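Local coordinates for probable fumarate reductase Ifc3 (Shewanella frigidimarina, PDB 1QO8), which catalyses the essentially one-way reduction of fumarate to succinate in vitro, using FAD and four covalently bound c-type hemes, at residues G13-Q16 with P22-V25. Numbering follows the deposited sequence.
With HEM (protoporphyrin IX containing Fe), chain F.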
loop_
_atom_site.group_PDB
_atom_site.type_symbol
_atom_site.label_atom_id
_atom_site.label_comp_id
_atom_site.label_asym_id
_atom_site.label_seq_id
_atom_site.Cartn_x
_atom_site.Cartn_y
_atom_site.Cartn_z
ATOM N N GLY A 13 5.083 -41.852 36.431
ATOM C CA GLY A 13 3.946 -42.564 35.834
ATOM C C GLY A 13 4.522 -43.278 34.605
ATOM O O GLY A 13 5.308 -44.262 34.715
ATOM N N SER A 14 4.231 -42.650 33.449
ATOM C CA SER A 14 4.936 -42.990 32.215
ATOM C C SER A 14 4.693 -41.887 31.182
ATOM O O SER A 14 3.857 -41.014 31.467
ATOM C CB SER A 14 4.341 -44.293 31.656
ATOM O OG SER A 14 2.947 -44.108 31.395
ATOM N N CYS A 15 5.207 -42.040 29.970
ATOM C CA CYS A 15 4.916 -41.150 28.865
ATOM C C CYS A 15 3.412 -41.000 28.700
ATOM O O CYS A 15 2.929 -39.873 28.567
ATOM C CB CYS A 15 5.515 -41.557 27.482
ATOM S SG CYS A 15 7.296 -41.755 27.726
ATOM N N GLN A 16 2.725 -42.127 28.863
ATOM C CA GLN A 16 1.295 -42.186 28.715
ATOM C C GLN A 16 0.608 -41.439 29.844
ATOM O O GLN A 16 -0.619 -41.248 29.701
ATOM C CB GLN A 16 0.787 -43.670 28.482
ATOM C CG GLN A 16 0.881 -44.007 26.964
ATOM C CD GLN A 16 2.310 -44.073 26.473
ATOM O OE1 GLN A 16 3.189 -44.585 27.151
ATOM N NE2 GLN A 16 2.770 -43.477 25.361
ATOM N N PRO A 22 0.569 -45.040 20.859
ATOM C CA PRO A 22 1.683 -44.498 20.154
ATOM C C PRO A 22 1.776 -42.955 20.419
ATOM O O PRO A 22 0.693 -42.399 20.266
ATOM C CB PRO A 22 1.630 -44.833 18.609
ATOM C CG PRO A 22 0.435 -45.701 18.438
ATOM C CD PRO A 22 -0.234 -45.110 19.586
ATOM N N ILE A 23 2.860 -42.304 20.778
ATOM C CA ILE A 23 2.911 -40.850 20.952
ATOM C C ILE A 23 2.635 -40.178 19.607
ATOM O O ILE A 23 3.374 -40.349 18.638
ATOM C CB ILE A 23 4.216 -40.361 21.584
ATOM C CG1 ILE A 23 4.230 -40.842 23.019
ATOM C CG2 ILE A 23 4.323 -38.822 21.479
ATOM C CD1 ILE A 23 5.423 -40.643 23.899
ATOM N N LYS A 24 1.481 -39.528 19.543
ATOM C CA LYS A 24 1.036 -38.806 18.370
ATOM C C LYS A 24 0.334 -37.490 18.801
ATOM O O LYS A 24 -0.874 -37.438 19.041
ATOM C CB LYS A 24 -0.008 -39.683 17.671
ATOM C CG LYS A 24 -0.525 -39.130 16.351
ATOM C CD LYS A 24 -1.778 -39.956 15.986
ATOM C CE LYS A 24 -2.211 -39.627 14.549
ATOM N NZ LYS A 24 -0.956 -39.688 13.737
ATOM N N VAL A 25 1.062 -36.425 18.989
ATOM C CA VAL A 25 0.472 -35.252 19.721
ATOM C C VAL A 25 -0.324 -34.450 18.724
ATOM O O VAL A 25 0.183 -34.165 17.642
ATOM C CB VAL A 25 1.588 -34.485 20.393
ATOM C CG1 VAL A 25 1.009 -33.297 21.213
ATOM C CG2 VAL A 25 2.438 -35.426 21.216
HETATM C CHA HEM F . 5.342 -33.166 22.955
HETATM C CHB HEM F . 7.715 -37.373 23.731
HETATM C CHC HEM F . 6.223 -37.537 28.335
HETATM C CHD HEM F . 3.902 -33.341 27.592
HETATM C C1A HEM F . 6.074 -34.334 22.795
HETATM C C2A HEM F . 6.589 -34.770 21.509
HETATM C C3A HEM F . 7.253 -35.898 21.756
HETATM C C4A HEM F . 7.177 -36.205 23.156
HETATM C CMA HEM F . 8.033 -36.801 20.786
HETATM C CAA HEM F . 6.393 -34.047 20.150
HETATM C CBA HEM F . 7.107 -32.804 19.702
HETATM C CGA HEM F . 7.136 -32.264 18.290
HETATM O O1A HEM F . 8.308 -31.863 17.915
HETATM O O2A HEM F . 6.118 -32.171 17.531
HETATM C C1B HEM F . 7.613 -37.717 25.057
HETATM C C2B HEM F . 8.359 -38.766 25.746
HETATM C C3B HEM F . 7.990 -38.784 27.032
HETATM C C4B HEM F . 6.946 -37.792 27.171
HETATM C CMB HEM F . 9.451 -39.620 25.060
HETATM C CAB HEM F . 8.553 -39.607 28.192
HETATM C CBB HEM F . 9.812 -39.991 28.506
HETATM C C1C HEM F . 5.403 -36.433 28.517
HETATM C C2C HEM F . 4.665 -36.106 29.720
HETATM C C3C HEM F . 4.081 -34.960 29.521
HETATM C C4C HEM F . 4.367 -34.507 28.186
HETATM C CMC HEM F . 4.648 -36.998 30.988
HETATM C CAC HEM F . 3.263 -34.030 30.476
HETATM C CBC HEM F . 3.689 -33.834 31.749
HETATM C C1D HEM F . 4.096 -32.887 26.306
HETATM C C2D HEM F . 3.586 -31.680 25.710
HETATM C C3D HEM F . 4.010 -31.641 24.459
HETATM C C4D HEM F . 4.789 -32.856 24.186
HETATM C CMD HEM F . 2.727 -30.660 26.515
HETATM C CAD HEM F . 3.852 -30.560 23.353
HETATM C CBD HEM F . 5.189 -29.747 23.320
HETATM C CGD HEM F . 5.706 -29.271 24.664
HETATM O O1D HEM F . 4.853 -28.718 25.424
HETATM O O2D HEM F . 6.904 -29.424 24.999
HETATM N NA HEM F . 6.376 -35.268 23.782
HETATM N NB HEM F . 6.783 -37.140 25.967
HETATM N NC HEM F . 5.169 -35.449 27.565
HETATM N ND HEM F . 4.808 -33.569 25.357
HETATM FE FE HEM F . 5.827 -35.313 25.720
#
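The CXXCH heme-binding motif of the cytochrome domain brings Cys15 against Ile23, a few residues beyond the motif, beneath one face of a c-type heme. Cys15 is the first cysteine of the motif; it and Cys18 probably carry the two thioether links, which is why a cysteine belongs here, and His19 and His72 are the axial ligands of the iron. CB of Cys15 meets CD1 of Ile23 at 3.7 Å, an apolar contact under the porphyrin face. The branched isoleucine suits this place because its two arms reach different neighbours. CG1 stands anti to the carbonyl carbon (chi1 -69°) and the chain is extended beyond it (chi2 174°). CD1 of Ile23 thus lies 3.8 Å from C1B of the heme. Its CG2 approaches C3A of the heme at 4.1 Å. Cut back to an alanine, this residue would probably leave CB of Cys15 and the face of pyrroles A and B without this apolar cover. Farther along, CG2 of Val25 comes within 4.1 Å of the heme's CHA. A glutamine suits position 16 because its amide offers a polar end to a backbone carbonyl: Gln16 bends at chi2 (67°), and its side-chain NE2 donates a hydrogen bond to O of Ala20. The side chain lies aslant Ile23, with NE2 of Gln16 3.8 Å from CG1 of Ile23.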